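Local coordinates for protein interleukin-2 receptor subunit beta (PDB 6DG5) that probably serves as the extracellular part of a receptor subunit that binds interleukin-2 and takes part in mitogenic signalling and receptor-mediated endocytosis, at residues Leu105-Pro110 and Ser130-Tyr135; Cys10-Arg15 and His100-Leu105; Arg42-Thr47 and Leu62-Phe67; Ser176-Val181 and Thr203-Pro208. All coordinates share one frame; numbering follows the deposited sequence.

Contact 1: residues Leu105-Pro110 and Ser130-Tyr135; sequences LRLVAP and SQVSHY. With FUC (alpha-L-fucopyranose), chain E.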
# COMPACT_ATOMS: atom_id res chain seq x y z
N LEU B 105 8.72 -13.54 -3.92
CA LEU B 105 9.39 -12.37 -3.38
C LEU B 105 10.24 -12.75 -2.18
O LEU B 105 9.75 -13.42 -1.26
CB LEU B 105 8.38 -11.29 -2.99
CG LEU B 105 7.76 -10.48 -4.13
CD1 LEU B 105 6.74 -9.49 -3.58
CD2 LEU B 105 8.84 -9.75 -4.91
N ARG B 106 11.50 -12.31 -2.18
CA ARG B 106 12.39 -12.48 -1.03
C ARG B 106 13.23 -11.21 -0.94
O ARG B 106 14.25 -11.07 -1.62
CB ARG B 106 13.27 -13.72 -1.18
CG ARG B 106 13.67 -14.34 0.16
CD ARG B 106 15.17 -14.40 0.33
NE ARG B 106 15.71 -15.74 0.08
CZ ARG B 106 16.45 -16.07 -0.97
NH1 ARG B 106 16.90 -17.31 -1.11
NH2 ARG B 106 16.77 -15.15 -1.87
N LEU B 107 12.79 -10.28 -0.09
CA LEU B 107 13.38 -8.95 -0.03
C LEU B 107 14.80 -9.00 0.53
O LEU B 107 15.26 -10.02 1.06
CB LEU B 107 12.51 -8.03 0.83
CG LEU B 107 11.20 -7.56 0.20
CD1 LEU B 107 10.16 -7.23 1.26
CD2 LEU B 107 11.46 -6.36 -0.68
N VAL B 108 15.50 -7.88 0.39
CA VAL B 108 16.86 -7.74 0.91
C VAL B 108 16.80 -7.57 2.42
O VAL B 108 15.93 -6.86 2.95
CB VAL B 108 17.57 -6.56 0.23
CG1 VAL B 108 18.85 -6.20 0.96
CG2 VAL B 108 17.87 -6.90 -1.22
N ALA B 109 17.72 -8.22 3.12
CA ALA B 109 17.72 -8.21 4.58
C ALA B 109 17.82 -6.79 5.11
O ALA B 109 18.43 -5.92 4.47
CB ALA B 109 18.88 -9.05 5.11
N PRO B 110 17.23 -6.51 6.27
CA PRO B 110 17.35 -5.17 6.86
C PRO B 110 18.79 -4.86 7.23
O PRO B 110 19.57 -5.76 7.57
CB PRO B 110 16.45 -5.24 8.10
CG PRO B 110 15.53 -6.38 7.84
CD PRO B 110 16.32 -7.37 7.04
N SER B 130 16.18 -1.48 2.15
CA SER B 130 16.57 -1.13 0.80
C SER B 130 15.90 -2.07 -0.19
O SER B 130 15.48 -3.18 0.16
CB SER B 130 18.09 -1.18 0.62
OG SER B 130 18.73 -0.14 1.34
N GLN B 131 15.81 -1.61 -1.44
CA GLN B 131 15.31 -2.41 -2.56
C GLN B 131 13.89 -2.91 -2.31
O GLN B 131 13.54 -4.04 -2.67
CB GLN B 131 16.25 -3.58 -2.86
CG GLN B 131 17.41 -3.21 -3.77
CD GLN B 131 18.71 -3.84 -3.34
OE1 GLN B 131 19.11 -4.88 -3.86
NE2 GLN B 131 19.38 -3.21 -2.38
N VAL B 132 13.07 -2.07 -1.70
CA VAL B 132 11.66 -2.39 -1.46
C VAL B 132 10.83 -1.63 -2.48
O VAL B 132 10.91 -0.39 -2.56
CB VAL B 132 11.24 -2.03 -0.02
CG1 VAL B 132 9.78 -2.41 0.19
CG2 VAL B 132 12.13 -2.74 0.98
N SER B 133 10.04 -2.36 -3.26
CA SER B 133 9.27 -1.74 -4.33
C SER B 133 8.12 -0.91 -3.76
O SER B 133 7.56 -1.22 -2.71
CB SER B 133 8.71 -2.81 -5.26
OG SER B 133 7.91 -2.23 -6.27
N HIS B 134 7.79 0.16 -4.48
CA HIS B 134 6.58 0.92 -4.16
C HIS B 134 5.34 0.06 -4.31
O HIS B 134 4.32 0.33 -3.67
CB HIS B 134 6.49 2.15 -5.06
CG HIS B 134 6.39 1.82 -6.52
ND1 HIS B 134 7.42 1.22 -7.21
CD2 HIS B 134 5.39 2.01 -7.41
CE1 HIS B 134 7.06 1.05 -8.47
NE2 HIS B 134 5.83 1.53 -8.62
N TYR B 135 5.41 -0.98 -5.15
CA TYR B 135 4.29 -1.90 -5.31
C TYR B 135 3.92 -2.58 -4.00
O TYR B 135 2.73 -2.82 -3.73
CB TYR B 135 4.63 -2.95 -6.37
CG TYR B 135 4.68 -2.45 -7.79
CD1 TYR B 135 3.80 -1.49 -8.26
CD2 TYR B 135 5.62 -2.95 -8.68
CE1 TYR B 135 3.85 -1.04 -9.56
CE2 TYR B 135 5.68 -2.51 -9.99
CZ TYR B 135 4.79 -1.55 -10.42
OH TYR B 135 4.86 -1.12 -11.73
C1 FUC E . 19.62 -12.47 -2.57
C2 FUC E . 18.22 -11.82 -2.44
C3 FUC E . 17.65 -11.94 -1.02
C4 FUC E . 18.76 -12.22 0.03
C5 FUC E . 19.53 -13.50 -0.36
C6 FUC E . 20.92 -13.58 0.26
O2 FUC E . 17.30 -12.34 -3.39
O3 FUC E . 17.00 -10.73 -0.66
O4 FUC E . 19.64 -11.11 0.18
O5 FUC E . 19.70 -13.65 -1.79
O HOH W 1 15.49 -4.09 2.86
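Leu-107 and Val-108 supply the apolar side of this contact with Gln-131 and Val-132. The side chains of Leu-107 and Val-132 cross at about a right angle, Leu-107 CD2 to Val-132 CG2 at 4.0 Å, and CD2 also abuts the backbone oxygen of Gln-131. Val-108 keeps CG1 anti to its nitrogen (chi1 167°), which leaves CG2 to press on the Gln-131 amide, 3.5 Å from OE1; that oxygen also takes a weak hydrogen bond from Asn-13. Segment 105-110 leads into strand 111-118, the first of the fibronectin type III domain, and 130-135 is one of its inter-strand loops, both at the elbow of a cytokine-receptor module, where His-134 and Tyr-135 hydrogen-bond to acidic side chains of another protein chain. The polar link runs through water: one molecule donates to Val-108 O and accepts from Ser-130 N, at 2.8 Å each. Third, the fucose lies with C5 over one face of the Arg-106 guanidinium and O2 at its edge, in plane, 3.2 Å from NH2, while FUC O3 is 2.9 Å from Arg-106 O. Shortening Arg-106 to an alanine would probably leave that fucose without its flat support and freer to move.

Contact 2: residues Cys10-Arg15 and His100-Leu105; sequences CFYNSR and HPFDNL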
# COMPACT_ATOMS: atom_id res chain seq x y z
N CYS B 10 13.67 -19.79 -7.62
CA CYS B 10 14.14 -18.46 -7.94
C CYS B 10 13.42 -17.43 -7.08
O CYS B 10 12.25 -17.62 -6.72
CB CYS B 10 13.94 -18.14 -9.42
SG CYS B 10 14.81 -19.24 -10.56
N PHE B 11 14.11 -16.34 -6.76
CA PHE B 11 13.57 -15.31 -5.89
C PHE B 11 13.85 -13.93 -6.46
O PHE B 11 14.92 -13.68 -7.01
CB PHE B 11 14.15 -15.42 -4.47
CG PHE B 11 13.67 -16.63 -3.72
CD1 PHE B 11 12.35 -16.72 -3.31
CD2 PHE B 11 14.54 -17.66 -3.41
CE1 PHE B 11 11.90 -17.82 -2.61
CE2 PHE B 11 14.09 -18.77 -2.71
CZ PHE B 11 12.77 -18.85 -2.31
N TYR B 12 12.87 -13.05 -6.31
CA TYR B 12 12.91 -11.69 -6.84
C TYR B 12 12.92 -10.71 -5.68
O TYR B 12 12.06 -10.78 -4.80
CB TYR B 12 11.72 -11.45 -7.77
CG TYR B 12 11.56 -10.04 -8.30
CD1 TYR B 12 12.64 -9.33 -8.80
CD2 TYR B 12 10.31 -9.43 -8.32
CE1 TYR B 12 12.49 -8.05 -9.29
CE2 TYR B 12 10.15 -8.15 -8.81
CZ TYR B 12 11.24 -7.46 -9.30
OH TYR B 12 11.08 -6.19 -9.78
N ASN B 13 13.89 -9.79 -5.68
CA ASN B 13 14.04 -8.84 -4.59
C ASN B 13 13.08 -7.66 -4.69
O ASN B 13 13.25 -6.68 -3.95
CB ASN B 13 15.49 -8.33 -4.53
CG ASN B 13 15.78 -7.28 -5.59
OD1 ASN B 13 15.20 -7.29 -6.68
ND2 ASN B 13 16.70 -6.37 -5.28
N SER B 14 12.09 -7.74 -5.58
CA SER B 14 11.07 -6.72 -5.84
C SER B 14 11.62 -5.48 -6.54
O SER B 14 10.89 -4.50 -6.70
CB SER B 14 10.32 -6.29 -4.57
OG SER B 14 11.13 -5.43 -3.79
N ARG B 15 12.88 -5.49 -6.96
CA ARG B 15 13.42 -4.37 -7.72
C ARG B 15 14.01 -4.84 -9.05
O ARG B 15 13.31 -4.87 -10.06
CB ARG B 15 14.47 -3.61 -6.91
CG ARG B 15 13.89 -2.56 -5.97
CD ARG B 15 12.73 -1.81 -6.62
NE ARG B 15 12.61 -0.44 -6.13
CZ ARG B 15 11.57 0.34 -6.38
NH1 ARG B 15 10.55 -0.11 -7.10
NH2 ARG B 15 11.53 1.58 -5.89
N HIS B 100 6.71 -16.30 -12.02
CA HIS B 100 5.93 -15.11 -11.72
C HIS B 100 6.65 -14.33 -10.63
O HIS B 100 6.74 -14.82 -9.49
CB HIS B 100 4.52 -15.48 -11.28
CG HIS B 100 3.72 -16.15 -12.35
ND1 HIS B 100 3.73 -17.51 -12.55
CD2 HIS B 100 2.89 -15.64 -13.29
CE1 HIS B 100 2.93 -17.81 -13.56
NE2 HIS B 100 2.41 -16.69 -14.02
N PRO B 101 7.17 -13.14 -10.92
CA PRO B 101 8.12 -12.50 -9.99
C PRO B 101 7.50 -12.10 -8.66
O PRO B 101 8.12 -12.31 -7.61
CB PRO B 101 8.62 -11.29 -10.78
CG PRO B 101 8.31 -11.59 -12.21
CD PRO B 101 7.04 -12.38 -12.18
N PHE B 102 6.31 -11.51 -8.67
CA PHE B 102 5.72 -11.04 -7.42
C PHE B 102 5.03 -12.13 -6.63
O PHE B 102 4.47 -11.85 -5.57
CB PHE B 102 4.75 -9.89 -7.71
CG PHE B 102 5.43 -8.57 -7.88
CD1 PHE B 102 6.02 -8.23 -9.09
CD2 PHE B 102 5.50 -7.66 -6.84
CE1 PHE B 102 6.66 -7.01 -9.25
CE2 PHE B 102 6.12 -6.44 -6.99
CZ PHE B 102 6.71 -6.12 -8.20
N ASP B 103 5.05 -13.37 -7.12
CA ASP B 103 4.66 -14.53 -6.33
C ASP B 103 5.86 -15.24 -5.70
O ASP B 103 5.67 -16.18 -4.94
CB ASP B 103 3.87 -15.52 -7.18
CG ASP B 103 2.57 -14.93 -7.71
OD1 ASP B 103 1.98 -14.07 -7.01
OD2 ASP B 103 2.14 -15.31 -8.82
N ASN B 104 7.08 -14.79 -6.01
CA ASN B 104 8.31 -15.36 -5.48
C ASN B 104 9.19 -14.22 -4.96
O ASN B 104 10.28 -13.96 -5.49
CB ASN B 104 9.04 -16.19 -6.54
CG ASN B 104 8.32 -17.50 -6.85
OD1 ASN B 104 7.20 -17.50 -7.36
ND2 ASN B 104 8.98 -18.61 -6.54
N LEU B 105 8.72 -13.54 -3.92
CA LEU B 105 9.39 -12.37 -3.38
C LEU B 105 10.24 -12.75 -2.18
O LEU B 105 9.75 -13.42 -1.26
CB LEU B 105 8.38 -11.29 -2.99
CG LEU B 105 7.76 -10.48 -4.13
CD1 LEU B 105 6.74 -9.49 -3.58
CD2 LEU B 105 8.84 -9.75 -4.91
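Tyr-12 reaches into the turn formed by Pro-101, Phe-102, Asn-104 and Leu-105. Its backbone nitrogen donates to Asn-104 O at 2.9 Å, almost in line with the carbonyl; the return bond from Arg-106 N to Tyr-12 O completes a single bridge with Leu-105. CG stands opposite the backbone nitrogen (chi1 174°), carrying the ring inward. CB rests against Asn-104 O and Pro-101 O. Tyr-12 CD2 meets Pro-101 CB at 3.5 Å and Leu-105 CD2 at 3.7 Å. Tyr-12 CE2 is 3.7 Å from Phe-102 CE1, and the Tyr-12 ring directs its edge at the Phe-102 face in a T-shaped pair, centroids 5.6 Å apart and planes at 74°. Ser-14 N lies over the centre of one tyrosine face. At the tip, Tyr-12 OH donates to Arg-15 O at 2.6 Å from above the carbonyl plane. With a leucine in place of Tyr-12, Phe-102 would probably lose its edge-on partner and Arg-15 O one of its hydrogen bonds. Asn-104 ND2 adds a weak bond to Cys-10 O, its stronger partner being Ala-1 O. Strand 8-12 is fastened to the loop after strand 91-99 by a mainly apolar, buried contact whose polar ends, backbone and phenol, have partners.

Contact 3: residues Arg42-Thr47 and Leu62-Phe67; sequences RHWNKT and LILGSF
This is an apolar side-chain contact across the open end of the hairpin formed by strands 46-54 and 57-63 in the N-terminal domain, where the strands diverge: CA atoms of Thr-47 and Leu-62 are 6.6 Å apart, those of Trp-44 and Leu-64 9.4 Å. Large side chains span the widening gap. With CG between the backbone nitrogen and carbonyl carbon (chi1 47°), Trp-44 sends its six-membered ring across, and CH2 meets Leu-64 CD2 at 3.5 Å, the two side chains crossing at about a right angle. Within its own segment the indole is flanked on both faces: Arg-42 CB lies over one, Lys-46 NZ over the opposite one, each offset toward the rim. Closer to the strands, Leu-62 CD2 touches Lys-46 CB at 3.8 Å and the backbone carbonyl of the same lysine. Bends at chi2 and chi4 fold the lysine back beside the facing segment, with CD 4.1 Å from Ile-63 O and NZ at a long 4.0 Å from Leu-64 O. Outside the two segments, Arg-42 forms a salt bridge with Asp-77 and also hydrogen-bonds to another protein chain, Leu-62 and Leu-64 bond through their backbones to Val-18 and Ala-16, and Leu-64 packs on Leu-73. The two segments share no hydrogen bond, so their cohesion here rests on van der Waals contact, while the ammonium, near the rim of an indole face and far from Leu-64 O, would probably feel at most a weak electrostatic attraction.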
# COMPACT_ATOMS: atom_id res chain seq x y z
N ARG B 42 8.82 -7.84 -22.03
CA ARG B 42 10.07 -7.16 -22.32
C ARG B 42 10.86 -7.92 -23.37
O ARG B 42 10.81 -9.16 -23.43
CB ARG B 42 10.90 -6.98 -21.05
CG ARG B 42 10.44 -5.80 -20.21
CD ARG B 42 10.76 -5.99 -18.74
NE ARG B 42 10.53 -4.75 -17.99
CZ ARG B 42 9.36 -4.41 -17.46
NH1 ARG B 42 8.32 -5.21 -17.58
NH2 ARG B 42 9.24 -3.26 -16.80
N HIS B 43 11.58 -7.18 -24.20
CA HIS B 43 12.30 -7.76 -25.33
C HIS B 43 13.68 -8.30 -24.95
O HIS B 43 14.32 -8.95 -25.79
CB HIS B 43 12.45 -6.73 -26.45
CG HIS B 43 11.16 -6.39 -27.14
ND1 HIS B 43 10.94 -5.17 -27.73
CD2 HIS B 43 10.04 -7.12 -27.34
CE1 HIS B 43 9.73 -5.16 -28.26
NE2 HIS B 43 9.16 -6.33 -28.04
N TRP B 44 14.15 -8.06 -23.73
CA TRP B 44 15.51 -8.46 -23.39
C TRP B 44 15.57 -9.94 -23.01
O TRP B 44 14.56 -10.63 -22.86
CB TRP B 44 16.08 -7.59 -22.27
CG TRP B 44 15.19 -7.38 -21.08
CD1 TRP B 44 14.54 -6.23 -20.73
CD2 TRP B 44 14.86 -8.34 -20.06
NE1 TRP B 44 13.83 -6.41 -19.58
CE2 TRP B 44 14.01 -7.70 -19.14
CE3 TRP B 44 15.20 -9.68 -19.84
CZ2 TRP B 44 13.49 -8.35 -18.02
CZ3 TRP B 44 14.69 -10.32 -18.73
CH2 TRP B 44 13.84 -9.66 -17.84
N ASN B 45 16.81 -10.41 -22.83
CA ASN B 45 17.07 -11.81 -22.49
C ASN B 45 18.35 -11.83 -21.66
O ASN B 45 19.44 -11.58 -22.19
CB ASN B 45 17.21 -12.66 -23.75
CG ASN B 45 17.49 -14.12 -23.44
OD1 ASN B 45 17.33 -14.57 -22.31
ND2 ASN B 45 17.90 -14.87 -24.46
N LYS B 46 18.21 -12.11 -20.37
CA LYS B 46 19.32 -12.02 -19.42
C LYS B 46 19.90 -13.39 -19.11
O LYS B 46 19.19 -14.40 -19.11
CB LYS B 46 18.85 -11.35 -18.12
CG LYS B 46 18.46 -9.89 -18.30
CD LYS B 46 19.68 -9.01 -18.51
CE LYS B 46 19.36 -7.79 -19.37
NZ LYS B 46 18.28 -6.95 -18.79
N THR B 47 21.21 -13.42 -18.85
CA THR B 47 21.94 -14.66 -18.66
C THR B 47 22.94 -14.52 -17.52
O THR B 47 23.42 -13.43 -17.22
CB THR B 47 22.69 -15.07 -19.94
OG1 THR B 47 23.47 -13.97 -20.41
CG2 THR B 47 21.72 -15.51 -21.02
N LEU B 62 20.65 -12.83 -11.67
CA LEU B 62 20.20 -12.08 -12.84
C LEU B 62 19.98 -10.63 -12.41
O LEU B 62 18.99 -10.32 -11.73
CB LEU B 62 18.93 -12.69 -13.41
CG LEU B 62 19.06 -14.10 -14.00
CD1 LEU B 62 17.76 -14.87 -13.86
CD2 LEU B 62 19.48 -14.02 -15.46
N ILE B 63 20.89 -9.75 -12.79
CA ILE B 63 20.77 -8.32 -12.49
C ILE B 63 20.00 -7.68 -13.65
O ILE B 63 20.53 -7.55 -14.76
CB ILE B 63 22.14 -7.66 -12.29
CG1 ILE B 63 22.82 -8.22 -11.03
CG2 ILE B 63 21.98 -6.16 -12.18
CD1 ILE B 63 23.78 -9.35 -11.31
N LEU B 64 18.76 -7.29 -13.39
CA LEU B 64 17.84 -6.86 -14.43
C LEU B 64 17.82 -5.35 -14.65
O LEU B 64 17.09 -4.88 -15.54
CB LEU B 64 16.41 -7.33 -14.11
CG LEU B 64 15.97 -8.71 -14.57
CD1 LEU B 64 16.65 -9.80 -13.78
CD2 LEU B 64 14.46 -8.83 -14.46
N GLY B 65 18.58 -4.57 -13.88
CA GLY B 65 18.50 -3.13 -13.98
C GLY B 65 19.85 -2.47 -13.79
O GLY B 65 20.84 -3.12 -13.42
N SER B 66 19.87 -1.17 -14.06
CA SER B 66 21.06 -0.35 -13.85
C SER B 66 21.11 0.23 -12.44
O SER B 66 22.19 0.32 -11.85
CB SER B 66 21.11 0.78 -14.88
N PHE B 67 19.94 0.63 -11.88
CA PHE B 67 19.85 1.12 -10.52
C PHE B 67 19.46 -0.01 -9.57
O PHE B 67 18.82 -0.99 -9.99
CB PHE B 67 18.81 2.24 -10.42
CG PHE B 67 18.88 3.24 -11.54
CD1 PHE B 67 19.95 4.10 -11.65
CD2 PHE B 67 17.85 3.32 -12.47
CE1 PHE B 67 20.01 5.03 -12.68
CE2 PHE B 67 17.91 4.24 -13.50
CZ PHE B 67 18.99 5.10 -13.61

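Contact 4: residues Ser176-Val181 and Thr203-Pro208; sequences STSYEV and TFRTRP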
# COMPACT_ATOMS: atom_id res chain seq x y z
N SER B 176 22.97 -4.89 32.97
CA SER B 176 24.33 -5.36 32.69
C SER B 176 24.31 -6.74 32.05
O SER B 176 24.97 -7.68 32.49
CB SER B 176 25.18 -5.35 33.96
OG SER B 176 24.67 -6.25 34.93
N THR B 177 23.53 -6.86 30.98
CA THR B 177 23.37 -8.11 30.25
C THR B 177 23.50 -7.84 28.76
O THR B 177 22.97 -6.85 28.26
CB THR B 177 22.02 -8.77 30.56
OG1 THR B 177 21.93 -9.02 31.97
CG2 THR B 177 21.88 -10.08 29.81
N SER B 178 24.20 -8.72 28.05
CA SER B 178 24.49 -8.55 26.63
C SER B 178 23.51 -9.36 25.79
O SER B 178 23.30 -10.55 26.05
CB SER B 178 25.92 -8.98 26.32
OG SER B 178 26.86 -8.21 27.05
N TYR B 179 22.93 -8.72 24.79
CA TYR B 179 21.96 -9.34 23.90
C TYR B 179 22.42 -9.23 22.45
O TYR B 179 23.30 -8.43 22.11
CB TYR B 179 20.57 -8.69 24.04
CG TYR B 179 20.00 -8.68 25.44
CD1 TYR B 179 20.32 -7.67 26.33
CD2 TYR B 179 19.13 -9.68 25.86
CE1 TYR B 179 19.79 -7.65 27.61
CE2 TYR B 179 18.60 -9.67 27.13
CZ TYR B 179 18.93 -8.66 28.00
OH TYR B 179 18.40 -8.65 29.27
N GLU B 180 21.79 -10.03 21.59
CA GLU B 180 22.03 -10.01 20.16
C GLU B 180 20.68 -10.06 19.45
O GLU B 180 19.79 -10.81 19.86
CB GLU B 180 22.92 -11.18 19.71
CG GLU B 180 23.95 -10.83 18.65
CD GLU B 180 24.98 -11.94 18.45
OE1 GLU B 180 24.98 -12.91 19.24
OE2 GLU B 180 25.79 -11.84 17.50
N VAL B 181 20.53 -9.26 18.40
CA VAL B 181 19.24 -9.06 17.75
C VAL B 181 19.41 -9.14 16.23
O VAL B 181 20.34 -8.56 15.67
CB VAL B 181 18.60 -7.71 18.16
CG1 VAL B 181 17.52 -7.30 17.17
CG2 VAL B 181 18.03 -7.81 19.56
N THR B 203 24.86 -6.52 18.56
CA THR B 203 25.18 -6.90 19.93
C THR B 203 25.21 -5.65 20.80
O THR B 203 25.92 -4.69 20.51
CB THR B 203 26.53 -7.62 19.99
OG1 THR B 203 26.61 -8.57 18.93
CG2 THR B 203 26.67 -8.34 21.32
N PHE B 204 24.43 -5.67 21.88
CA PHE B 204 24.33 -4.55 22.80
C PHE B 204 24.23 -5.05 24.23
O PHE B 204 23.76 -6.16 24.48
CB PHE B 204 23.13 -3.65 22.47
CG PHE B 204 21.80 -4.34 22.57
CD1 PHE B 204 21.31 -5.09 21.51
CD2 PHE B 204 21.03 -4.24 23.72
CE1 PHE B 204 20.08 -5.72 21.60
CE2 PHE B 204 19.81 -4.87 23.82
CZ PHE B 204 19.33 -5.61 22.75
N ARG B 205 24.69 -4.22 25.17
CA ARG B 205 24.68 -4.55 26.58
C ARG B 205 23.98 -3.45 27.36
O ARG B 205 24.23 -2.26 27.14
CB ARG B 205 26.11 -4.75 27.11
CG ARG B 205 26.18 -5.15 28.58
CD ARG B 205 27.62 -5.38 29.02
NE ARG B 205 27.71 -5.71 30.44
CZ ARG B 205 27.70 -6.96 30.91
NH1 ARG B 205 27.62 -7.99 30.08
NH2 ARG B 205 27.79 -7.17 32.22
N THR B 206 23.11 -3.85 28.29
CA THR B 206 22.33 -2.90 29.07
C THR B 206 23.20 -2.24 30.14
O THR B 206 24.24 -2.76 30.55
CB THR B 206 21.15 -3.61 29.73
OG1 THR B 206 21.58 -4.85 30.30
CG2 THR B 206 20.06 -3.88 28.71
N ARG B 207 22.75 -1.06 30.57
CA ARG B 207 23.47 -0.32 31.60
C ARG B 207 23.43 -1.08 32.92
O ARG B 207 22.39 -1.63 33.29
CB ARG B 207 22.85 1.07 31.78
CG ARG B 207 23.57 1.98 32.77
CD ARG B 207 22.81 3.28 33.00
NE ARG B 207 22.85 4.17 31.84
CZ ARG B 207 23.72 5.16 31.70
NH1 ARG B 207 24.63 5.39 32.64
NH2 ARG B 207 23.69 5.92 30.61
N PRO B 208 24.55 -1.15 33.65
CA PRO B 208 24.57 -1.91 34.90
C PRO B 208 23.69 -1.27 35.97
O PRO B 208 23.43 -0.06 35.96
CB PRO B 208 26.05 -1.89 35.31
CG PRO B 208 26.60 -0.68 34.63
CD PRO B 208 25.87 -0.59 33.32
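The Phe-204 ring has Tyr-179 CB over one face, a CH-pi contact 4.0 Å from the centroid, and Val-181 CG2 at its edge, in plane, 3.6 Å from CE1. The Tyr-179 and Phe-204 rings are near parallel, planes at 25°, but slid so far apart that they barely overlap. Phe-204 holds CG between its backbone nitrogen and carbonyl carbon (chi1 61°), which turns the ring over the tyrosine's CB. On the other side of the sheet the Arg-205 guanidinium, carried on an extended chain, has Ser-176 C and Thr-177 N over one face; Ser-178 OG lies in its plane and accepts from NH1 at 3.1 Å. Between these layers runs the antiparallel ladder. Tyr-179 and Phe-204 form the hydrogen-bonded pair, Tyr-179 N to Phe-204 O at 2.7 Å and Phe-204 N to Tyr-179 O at 3.0 Å. Beyond the strand ends Thr-206 N donates to Thr-177 O, while Thr-206 OG1 accepts from Thr-177 N at 2.9 Å and bonds to Ile-174 O, and Tyr-179 OH bonds to Ile-174 N. Within the fibronectin type III domain, strand 202-205 borders the four-stranded sheet, strand 178-187 lies next to it, and Phe-204 crosses the sandwich to pack on Val-115 and Ile-118 of strand 111-118 and on Cys-123 and Ile-125 of strand 123-128.

In the fold
From the N terminus, contact 2 opens at 10-15 and does not close until 100-105, enclosing nearly the whole N-terminal domain. Contact 3 is nested inside that long loop, closing the hairpin of strands 46-54 and 57-63; it reaches the same sheet as contact 2 without touching it. Around Leu-105, shared by contacts 1 and 2, the chain leaves the first sheet for the second domain, and contact 1 then closes a loop around strands 111-118 and 123-128. Contacts 1 and 2 touch directly, tying the two domains at the elbow. Contact 4 follows in series at the far end of the second domain, centres about 44 Å from contact 3; none of the four cross.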